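Local coordinates for probable ABC transporter phosphite binding protein PhnD1 (Prochlorococcus marinus str. MIT 9301, PDB 5LQ5) that binds inorganic phosphite strongly, and methylphosphonate and phosphate only very weakly, probably as the solute-binding component of an ABC transporter, at residues A[24-29]-A[228-233]; A[160-165]-A[178-183]; A[202-207]-A[261-266]. All blocks are in the same frame, centred on the assembly; numbering follows the deposited sequence.

Contact 1: A[24-29]-A[228-233]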
loop_
_atom_site.group_PDB
_atom_site.type_symbol
_atom_site.label_atom_id
_atom_site.label_comp_id
_atom_site.label_asym_id
_atom_site.label_seq_id
_atom_site.Cartn_x
_atom_site.Cartn_y
_atom_site.Cartn_z
ATOM N N ASN A 24 -0.245 -10.395 -12.327
ATOM C CA ASN A 24 -0.398 -11.471 -13.323
ATOM C C ASN A 24 0.631 -12.590 -13.058
ATOM O O ASN A 24 0.277 -13.793 -13.148
ATOM C CB ASN A 24 -0.266 -10.947 -14.754
ATOM C CG ASN A 24 -1.463 -10.119 -15.215
ATOM O OD1 ASN A 24 -2.607 -10.314 -14.796
ATOM N ND2 ASN A 24 -1.204 -9.199 -16.152
ATOM N N LEU A 25 1.873 -12.240 -12.741
ATOM C CA LEU A 25 2.894 -13.289 -12.460
ATOM C C LEU A 25 2.545 -14.099 -11.202
ATOM O O LEU A 25 2.620 -15.328 -11.167
ATOM C CB LEU A 25 4.281 -12.683 -12.285
ATOM C CG LEU A 25 4.998 -12.233 -13.548
ATOM C CD1 LEU A 25 6.278 -11.513 -13.162
ATOM C CD2 LEU A 25 5.300 -13.418 -14.470
ATOM N N PHE A 26 2.091 -13.381 -10.180
ATOM C CA PHE A 26 1.612 -13.992 -8.920
ATOM C C PHE A 26 0.467 -14.975 -9.188
ATOM O O PHE A 26 0.483 -16.127 -8.725
ATOM C CB PHE A 26 1.135 -12.870 -7.985
ATOM C CG PHE A 26 0.640 -13.353 -6.642
ATOM C CD1 PHE A 26 1.524 -13.664 -5.617
ATOM C CD2 PHE A 26 -0.719 -13.478 -6.410
ATOM C CE1 PHE A 26 1.063 -14.106 -4.381
ATOM C CE2 PHE A 26 -1.190 -13.927 -5.192
ATOM C CZ PHE A 26 -0.305 -14.228 -4.168
ATOM N N SER A 27 -0.509 -14.517 -9.945
ATOM C CA SER A 27 -1.698 -15.311 -10.274
ATOM C C SER A 27 -1.342 -16.600 -11.011
ATOM O O SER A 27 -1.879 -17.656 -10.735
ATOM C CB SER A 27 -2.716 -14.491 -11.068
ATOM O OG SER A 27 -3.230 -13.441 -10.240
ATOM N N LYS A 28 -0.400 -16.500 -11.927
ATOM C CA LYS A 28 0.004 -17.673 -12.717
ATOM C C LYS A 28 0.679 -18.737 -11.846
ATOM O O LYS A 28 0.437 -19.930 -12.009
ATOM C CB LYS A 28 0.887 -17.274 -13.913
ATOM C CG LYS A 28 0.076 -16.773 -15.108
ATOM C CD LYS A 28 0.975 -16.291 -16.239
ATOM C CE LYS A 28 0.195 -15.513 -17.296
ATOM N NZ LYS A 28 -0.278 -16.367 -18.418
ATOM N N GLU A 29 1.485 -18.301 -10.899
ATOM C CA GLU A 29 2.158 -19.207 -9.961
ATOM C C GLU A 29 1.129 -19.863 -9.019
ATOM O O GLU A 29 1.161 -21.063 -8.781
ATOM C CB GLU A 29 3.257 -18.503 -9.161
ATOM C CG GLU A 29 4.070 -19.417 -8.226
ATOM C CD GLU A 29 4.748 -20.585 -8.953
ATOM O OE1 GLU A 29 5.081 -20.462 -10.166
ATOM O OE2 GLU A 29 4.954 -21.642 -8.300
ATOM N N SER A 228 -0.330 -21.562 2.565
ATOM C CA SER A 228 0.913 -22.340 2.420
ATOM C C SER A 228 1.694 -21.983 1.157
ATOM O O SER A 228 2.898 -21.760 1.203
ATOM C CB SER A 228 0.594 -23.839 2.442
ATOM O OG SER A 228 1.770 -24.590 2.643
ATOM N N VAL A 229 0.996 -21.884 0.038
ATOM C CA VAL A 229 1.655 -21.519 -1.230
ATOM C C VAL A 229 2.335 -20.158 -1.113
ATOM O O VAL A 229 3.481 -19.972 -1.499
ATOM C CB VAL A 229 0.663 -21.532 -2.416
ATOM C CG1 VAL A 229 1.217 -20.864 -3.670
ATOM C CG2 VAL A 229 0.230 -22.964 -2.703
ATOM N N ILE A 230 1.617 -19.204 -0.548
ATOM C CA ILE A 230 2.149 -17.829 -0.448
ATOM C C ILE A 230 3.348 -17.789 0.529
ATOM O O ILE A 230 4.382 -17.194 0.239
ATOM C CB ILE A 230 1.032 -16.832 -0.052
ATOM C CG1 ILE A 230 -0.035 -16.737 -1.179
ATOM C CG2 ILE A 230 1.615 -15.457 0.263
ATOM C CD1 ILE A 230 -1.292 -15.956 -0.804
ATOM N N LEU A 231 3.209 -18.448 1.674
ATOM C CA LEU A 231 4.278 -18.473 2.672
ATOM C C LEU A 231 5.514 -19.273 2.227
ATOM O O LEU A 231 6.615 -19.061 2.735
ATOM C CB LEU A 231 3.750 -19.031 3.996
ATOM C CG LEU A 231 2.709 -18.173 4.706
ATOM C CD1 LEU A 231 2.144 -18.941 5.901
ATOM C CD2 LEU A 231 3.281 -16.842 5.144
ATOM N N ASN A 232 5.320 -20.187 1.292
ATOM C CA ASN A 232 6.423 -21.070 0.849
ATOM C C ASN A 232 7.112 -20.612 -0.437
ATOM O O ASN A 232 8.020 -21.283 -0.925
ATOM C CB ASN A 232 5.956 -22.520 0.720
ATOM C CG ASN A 232 5.679 -23.171 2.071
ATOM O OD1 ASN A 232 6.377 -22.937 3.029
ATOM N ND2 ASN A 232 4.684 -24.037 2.115
ATOM N N LEU A 233 6.693 -19.470 -0.980
ATOM C CA LEU A 233 7.404 -18.853 -2.091
ATOM C C LEU A 233 8.882 -18.665 -1.707
ATOM O O LEU A 233 9.235 -18.153 -0.640
ATOM C CB LEU A 233 6.779 -17.525 -2.532
ATOM C CG LEU A 233 5.447 -17.602 -3.280
ATOM C CD1 LEU A 233 4.852 -16.204 -3.429
ATOM C CD2 LEU A 233 5.572 -18.261 -4.640
#
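Glu29 OE2 is gripped by two donors, Gln33 NE2 from one turn further along the same helix and His240 NE2 from helix 238-246, while the aliphatic part of this side chain lies against Leu233. Glu29 CG sits 4.1 Å from Leu233 CD2, and the two chains run antiparallel alongside one another. Chi1 of Glu29, anti to the amide nitrogen at -176°, sets CG against that leucine methyl, and the bend at chi2 (57°) then carries the carboxylate off to Gln33 and His240. One side chain thus does two jobs, its methylene in the apolar seam and its charge outside it.

The other half of the seam belongs to Phe26. With chi1 at -179° the ring reaches across to the opposing helix, and its far corner CZ lies 3.9 Å from Ile230 CD1. That methyl approaches at the ring edge, in plane, and Ile230 stands roughly perpendicular to the Phe26 side chain. Leu233 CD1 comes in obliquely, 4.4 Å from Phe26 CE1, so Leu233 bridges Phe26 and Glu29. No hydrogen bond links 24-29 to 228-233; the backbones stay well apart, with Phe26 CA and Ile230 CA 9.3 Å from each other.

Beyond the seam, the Phe26 ring stacks with Trp208, and Ile230 rests on Ile81 and Ala82 of strand 79-84. Two helices laid on a mixed sheet in the strand order 2-1-3-5-4 are characteristic of an alpha/beta lobe of a type II periplasmic binding protein.

Contact 2: A[160-165]-A[178-183]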
loop_
_atom_site.group_PDB
_atom_site.type_symbol
_atom_site.label_atom_id
_atom_site.label_comp_id
_atom_site.label_asym_id
_atom_site.label_seq_id
_atom_site.Cartn_x
_atom_site.Cartn_y
_atom_site.Cartn_z
ATOM N N ALA A 160 2.011 8.420 -8.466
ATOM C CA ALA A 160 1.429 9.714 -8.823
ATOM C C ALA A 160 1.886 10.869 -7.923
ATOM O O ALA A 160 2.052 11.987 -8.390
ATOM C CB ALA A 160 -0.077 9.649 -8.870
ATOM N N THR A 161 2.149 10.570 -6.651
ATOM C CA THR A 161 2.684 11.565 -5.726
ATOM C C THR A 161 4.068 12.028 -6.180
ATOM O O THR A 161 4.326 13.197 -6.276
ATOM C CB THR A 161 2.758 10.984 -4.311
ATOM O OG1 THR A 161 1.435 10.641 -3.914
ATOM C CG2 THR A 161 3.354 11.928 -3.327
ATOM N N ILE A 162 4.917 11.053 -6.515
ATOM C CA ILE A 162 6.268 11.362 -7.021
ATOM C C ILE A 162 6.132 12.273 -8.254
ATOM O O ILE A 162 6.814 13.286 -8.358
ATOM C CB ILE A 162 7.046 10.075 -7.376
ATOM C CG1 ILE A 162 7.429 9.330 -6.098
ATOM C CG2 ILE A 162 8.264 10.402 -8.241
ATOM C CD1 ILE A 162 7.892 7.898 -6.349
ATOM N N ALA A 163 5.240 11.906 -9.168
ATOM C CA ALA A 163 5.146 12.633 -10.447
ATOM C C ALA A 163 4.704 14.082 -10.246
ATOM O O ALA A 163 5.229 15.019 -10.879
ATOM C CB ALA A 163 4.222 11.913 -11.426
ATOM N N LEU A 164 3.792 14.286 -9.309
ATOM C CA LEU A 164 3.266 15.618 -9.008
ATOM C C LEU A 164 4.298 16.530 -8.352
ATOM O O LEU A 164 4.385 17.709 -8.669
ATOM C CB LEU A 164 2.042 15.529 -8.102
ATOM C CG LEU A 164 0.745 15.057 -8.755
ATOM C CD1 LEU A 164 -0.249 14.713 -7.640
ATOM C CD2 LEU A 164 0.157 16.064 -9.747
ATOM N N VAL A 165 5.062 15.990 -7.403
ATOM C CA VAL A 165 6.072 16.812 -6.740
ATOM C C VAL A 165 7.233 17.037 -7.739
ATOM O O VAL A 165 7.761 18.141 -7.844
ATOM C CB VAL A 165 6.546 16.234 -5.414
ATOM C CG1 VAL A 165 7.507 17.192 -4.723
ATOM C CG2 VAL A 165 5.378 15.953 -4.472
ATOM N N GLN A 178 9.493 2.300 0.149
ATOM C CA GLN A 178 9.921 1.292 -0.859
ATOM C C GLN A 178 9.690 1.752 -2.305
ATOM O O GLN A 178 10.505 1.551 -3.177
ATOM C CB GLN A 178 9.231 -0.064 -0.630
ATOM C CG GLN A 178 9.851 -1.209 -1.403
ATOM C CD GLN A 178 11.245 -1.558 -0.897
ATOM O OE1 GLN A 178 11.402 -1.924 0.260
ATOM N NE2 GLN A 178 12.258 -1.441 -1.763
ATOM N N VAL A 179 8.562 2.402 -2.538
ATOM C CA VAL A 179 8.229 2.901 -3.864
ATOM C C VAL A 179 9.195 4.037 -4.243
ATOM O O VAL A 179 9.658 4.117 -5.371
ATOM C CB VAL A 179 6.750 3.350 -3.985
ATOM C CG1 VAL A 179 6.492 4.060 -5.305
ATOM C CG2 VAL A 179 5.812 2.148 -3.898
ATOM N N TRP A 180 9.480 4.910 -3.286
ATOM C CA TRP A 180 10.428 5.997 -3.478
ATOM C C TRP A 180 11.796 5.428 -3.900
ATOM O O TRP A 180 12.376 5.831 -4.914
ATOM C CB TRP A 180 10.563 6.807 -2.203
ATOM C CG TRP A 180 11.769 7.696 -2.134
ATOM C CD1 TRP A 180 12.837 7.557 -1.281
ATOM C CD2 TRP A 180 12.035 8.860 -2.932
ATOM N NE1 TRP A 180 13.749 8.570 -1.504
ATOM C CE2 TRP A 180 13.279 9.383 -2.506
ATOM C CE3 TRP A 180 11.341 9.516 -3.961
ATOM C CZ2 TRP A 180 13.851 10.530 -3.087
ATOM C CZ3 TRP A 180 11.916 10.649 -4.545
ATOM C CH2 TRP A 180 13.168 11.140 -4.101
ATOM N N GLU A 181 12.256 4.433 -3.152
ATOM C CA GLU A 181 13.561 3.775 -3.478
ATOM C C GLU A 181 13.579 3.065 -4.830
ATOM O O GLU A 181 14.557 3.152 -5.554
ATOM C CB GLU A 181 13.975 2.829 -2.350
ATOM C CG GLU A 181 14.351 3.586 -1.087
ATOM C CD GLU A 181 14.480 2.712 0.146
ATOM O OE1 GLU A 181 14.405 1.468 0.038
ATOM O OE2 GLU A 181 14.660 3.287 1.244
ATOM N N ASN A 182 12.508 2.352 -5.158
ATOM C CA ASN A 182 12.362 1.696 -6.485
ATOM C C ASN A 182 12.458 2.673 -7.644
ATOM O O ASN A 182 13.052 2.383 -8.667
ATOM C CB ASN A 182 11.034 0.945 -6.606
ATOM C CG ASN A 182 10.986 -0.274 -5.740
ATOM O OD1 ASN A 182 11.950 -0.599 -5.054
ATOM N ND2 ASN A 182 9.846 -0.938 -5.733
ATOM N N ASN A 183 11.839 3.827 -7.472
ATOM C CA ASN A 183 11.835 4.863 -8.523
ATOM C C ASN A 183 13.209 5.522 -8.674
ATOM O O ASN A 183 13.674 5.783 -9.768
ATOM C CB ASN A 183 10.771 5.903 -8.261
ATOM C CG ASN A 183 9.465 5.509 -8.826
ATOM O OD1 ASN A 183 9.240 5.713 -9.994
ATOM N ND2 ASN A 183 8.592 4.925 -8.014
#
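Helix segments 160-165 and 178-183 cross at -61° with their axes 11.1 Å apart, and Ile162 and Trp180 have the nearest CA atoms. Ile162 reaches across between them. Its CG1 branch stands beside its own backbone N (chi1 -71°) and carries CD1 onto the other helix, 3.5 Å from Asn183 ND2 and 4.2 Å from Val179 CG1. Ile162 CG1 meets the indole of Trp180 at its edge, 4.5 Å from CE3.

The Asn183 amide folds back on its own helix, with Val179 O close to the amide plane: ND2 donates to Val179 O at 3.0 Å (N-H...O 163°), from above the carbonyl plane. Asn183 N reaches that oxygen from the opposite face, so Val179 O takes two bonds. ND2 also binds Asp159 OD1, tying the start of helix 158-167 to the second helix. With an alanine here, Asp159 would probably lose its amide partner and a gap would open beside Ile162 CD1.

Val179 touches His158, whose NE2 hydrogen-bonds the phosphite. Consecutive helices packed on one face of the sheet, joined through strand 172-176, are characteristic of successive beta-alpha-beta crossovers in the second lobe of a periplasmic binding protein.

Contact 3: A[202-207]-A[261-266]. With PO3 (phosphite ion), chain B.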
loop_
_atom_site.group_PDB
_atom_site.type_symbol
_atom_site.label_atom_id
_atom_site.label_comp_id
_atom_site.label_asym_id
_atom_site.label_seq_id
_atom_site.Cartn_x
_atom_site.Cartn_y
_atom_site.Cartn_z
ATOM N N GLU A 202 8.326 3.835 12.216
ATOM C CA GLU A 202 7.732 2.579 11.713
ATOM C C GLU A 202 6.288 2.369 12.149
ATOM O O GLU A 202 5.871 2.833 13.217
ATOM C CB GLU A 202 8.526 1.357 12.198
ATOM C CG GLU A 202 9.972 1.332 11.714
ATOM C CD GLU A 202 10.939 0.603 12.643
ATOM O OE1 GLU A 202 10.780 0.650 13.878
ATOM O OE2 GLU A 202 11.890 -0.013 12.124
ATOM N N TYR A 203 5.565 1.627 11.315
ATOM C CA TYR A 203 4.165 1.252 11.548
ATOM C C TYR A 203 3.884 -0.017 10.705
ATOM O O TYR A 203 4.703 -0.414 9.891
ATOM C CB TYR A 203 3.179 2.420 11.213
ATOM C CG TYR A 203 3.405 2.981 9.847
ATOM C CD1 TYR A 203 2.825 2.357 8.739
ATOM C CD2 TYR A 203 4.252 4.083 9.635
ATOM C CE1 TYR A 203 3.057 2.824 7.462
ATOM C CE2 TYR A 203 4.480 4.567 8.352
ATOM C CZ TYR A 203 3.892 3.913 7.264
ATOM O OH TYR A 203 4.123 4.346 5.975
ATOM N N VAL A 204 2.703 -0.617 10.880
ATOM C CA VAL A 204 2.336 -1.835 10.114
ATOM C C VAL A 204 1.621 -1.424 8.820
ATOM O O VAL A 204 0.887 -0.452 8.820
ATOM C CB VAL A 204 1.441 -2.800 10.922
ATOM C CG1 VAL A 204 0.041 -2.259 11.109
ATOM C CG2 VAL A 204 1.375 -4.140 10.246
ATOM N N ASP A 205 1.792 -2.179 7.735
ATOM C CA ASP A 205 1.156 -1.796 6.470
ATOM C C ASP A 205 0.581 -2.990 5.688
ATOM O O ASP A 205 -0.512 -3.499 6.024
ATOM C CB ASP A 205 2.069 -0.870 5.655
ATOM C CG ASP A 205 1.296 -0.067 4.571
ATOM O OD1 ASP A 205 0.078 -0.330 4.348
ATOM O OD2 ASP A 205 1.885 0.893 4.007
ATOM N N TYR A 206 1.236 -3.372 4.592
ATOM C CA TYR A 206 0.563 -4.202 3.605
ATOM C C TYR A 206 0.333 -5.631 4.044
ATOM O O TYR A 206 1.112 -6.195 4.814
ATOM C CB TYR A 206 1.337 -4.231 2.292
ATOM C CG TYR A 206 1.429 -2.929 1.539
ATOM C CD1 TYR A 206 0.641 -2.723 0.425
ATOM C CD2 TYR A 206 2.345 -1.939 1.872
ATOM C CE1 TYR A 206 0.715 -1.568 -0.322
ATOM C CE2 TYR A 206 2.434 -0.744 1.137
ATOM C CZ TYR A 206 1.643 -0.577 0.022
ATOM O OH TYR A 206 1.778 0.622 -0.688
ATOM N N HIS A 207 -0.743 -6.219 3.529
ATOM C CA HIS A 207 -1.091 -7.608 3.796
ATOM C C HIS A 207 -2.123 -8.171 2.851
ATOM O O HIS A 207 -2.953 -7.433 2.300
ATOM C CB HIS A 207 -1.558 -7.777 5.242
ATOM C CG HIS A 207 -2.769 -6.977 5.624
ATOM N ND1 HIS A 207 -2.743 -5.606 5.796
ATOM C CD2 HIS A 207 -4.020 -7.367 5.951
ATOM C CE1 HIS A 207 -3.943 -5.194 6.175
ATOM N NE2 HIS A 207 -4.730 -6.243 6.282
ATOM N N LYS A 261 -4.210 -3.193 15.111
ATOM C CA LYS A 261 -4.886 -2.399 16.149
ATOM C C LYS A 261 -4.515 -0.913 16.139
ATOM O O LYS A 261 -5.378 -0.043 16.202
ATOM C CB LYS A 261 -4.585 -2.996 17.551
ATOM C CG LYS A 261 -5.380 -2.420 18.706
ATOM C CD LYS A 261 -4.854 -2.981 20.027
ATOM C CE LYS A 261 -5.300 -2.187 21.250
ATOM N NZ LYS A 261 -4.454 -0.989 21.550
ATOM N N ASN A 262 -3.225 -0.641 16.028
ATOM C CA ASN A 262 -2.730 0.752 16.034
ATOM C C ASN A 262 -3.200 1.506 14.775
ATOM O O ASN A 262 -3.661 2.640 14.858
ATOM C CB ASN A 262 -1.211 0.782 16.171
ATOM C CG ASN A 262 -0.643 2.172 16.102
ATOM O OD1 ASN A 262 -0.828 3.007 17.010
ATOM N ND2 ASN A 262 0.040 2.451 15.010
ATOM N N ILE A 263 -3.173 0.832 13.617
ATOM C CA ILE A 263 -3.681 1.489 12.406
ATOM C C ILE A 263 -5.173 1.794 12.553
ATOM O O ILE A 263 -5.633 2.879 12.218
ATOM C CB ILE A 263 -3.440 0.620 11.159
ATOM C CG1 ILE A 263 -1.944 0.467 10.858
ATOM C CG2 ILE A 263 -4.176 1.187 9.929
ATOM C CD1 ILE A 263 -1.140 1.725 10.709
ATOM N N GLU A 264 -5.919 0.822 13.081
ATOM C CA GLU A 264 -7.352 1.026 13.290
ATOM C C GLU A 264 -7.601 2.217 14.210
ATOM O O GLU A 264 -8.454 3.047 13.931
ATOM C CB GLU A 264 -8.060 -0.241 13.830
ATOM C CG GLU A 264 -9.577 -0.099 13.873
ATOM C CD GLU A 264 -10.350 -1.370 14.162
ATOM O OE1 GLU A 264 -9.756 -2.455 14.377
ATOM O OE2 GLU A 264 -11.614 -1.267 14.118
ATOM N N GLU A 265 -6.850 2.282 15.302
ATOM C CA GLU A 265 -7.041 3.385 16.286
ATOM C C GLU A 265 -6.720 4.754 15.712
ATOM O O GLU A 265 -7.440 5.729 15.934
ATOM C CB GLU A 265 -6.186 3.118 17.531
ATOM C CG GLU A 265 -6.748 1.926 18.323
ATOM C CD GLU A 265 -5.862 1.495 19.483
ATOM O OE1 GLU A 265 -4.724 2.003 19.625
ATOM O OE2 GLU A 265 -6.323 0.648 20.274
ATOM N N ILE A 266 -5.637 4.812 14.951
ATOM C CA ILE A 266 -5.258 6.041 14.248
ATOM C C ILE A 266 -6.348 6.411 13.222
ATOM O O ILE A 266 -6.746 7.569 13.125
ATOM C CB ILE A 266 -3.831 5.966 13.653
ATOM C CG1 ILE A 266 -2.769 5.848 14.777
ATOM C CG2 ILE A 266 -3.563 7.177 12.750
ATOM C CD1 ILE A 266 -1.335 5.660 14.315
HETATM P P PO3 B . -0.732 1.878 1.516
HETATM O O1 PO3 B . 0.515 2.257 2.383
HETATM O O2 PO3 B . -2.089 1.783 2.326
HETATM O O3 PO3 B . -0.865 2.815 0.284
HETATM O O HOH W 1 1.132 0.266 13.318
#
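The phosphite pocket borrows Asp205 and Tyr206 from the interlobe crossing 202-207, and the back of this crossing rests on helix 261-269 through Val204 and Ile263. Ile263 CD1 lies 3.5 Å from Val204 O, a buried carbonyl for which the model offers no polar partner. The side chains cross as well, Val204 CG1 against Ile263 CG1, though Val204 has two conformers and the exact closeness of that pair is doubtful. Tyr203 brings its CB toward Ile263 CD1, while chi1 of 52° turns its ring off the helix and its OH goes to Ser92 OG. A water joins the two segments by accepting from Val204 N at 3.0 Å and from Asn262 ND2 at 3.0 Å.

On the pocket side, Asp205 CB points away from the helix. Asp205 OD2 stands 2.5 Å from phosphite O1, close enough that one of the two acid groups probably holds a proton, and OD1 accepts from Gly65 N. Behind it, His207 ND1 donates to Asp205 O at 3.1 Å, in both the carbonyl and the ring plane, which fixes the turn of the His207 ring against the Asp205 carbonyl. Hydrogen bonds to the ion come from Tyr46 OH, Ser126 OG, Ser128 OG, Thr127 N and His158 NE2.

Tyr206 CZ is 3.7 Å from phosphorus, and its OH is engaged by Asp13 OD2 and Asn176 ND2. The side of phosphorus opposite its three oxygens is turned toward this ring, which implies that the P-H group faces it; the fourth oxygen of phosphate would probably be crowded there, consistent with its very weak binding.

How the contacts relate
From the N terminus, helix 16-34 belongs to the first lobe, and its residues 24-29 wait for their partner until 228-233. The long loop closed by contact 1 takes the chain out through the second lobe and back. Contact 2 lies wholly within that excursion and closes a short loop of its own around strand 172-176. Contact 3 starts inside the same excursion, where 202-207 returns to the first lobe, but ends beyond it at 261-266, so contacts 1 and 3 cross while contacts 2 and 3 follow in series. Contacts 1 and 2 each knit one lobe, their centres about 26 Å apart; contact 3 backs the crossing between lobes.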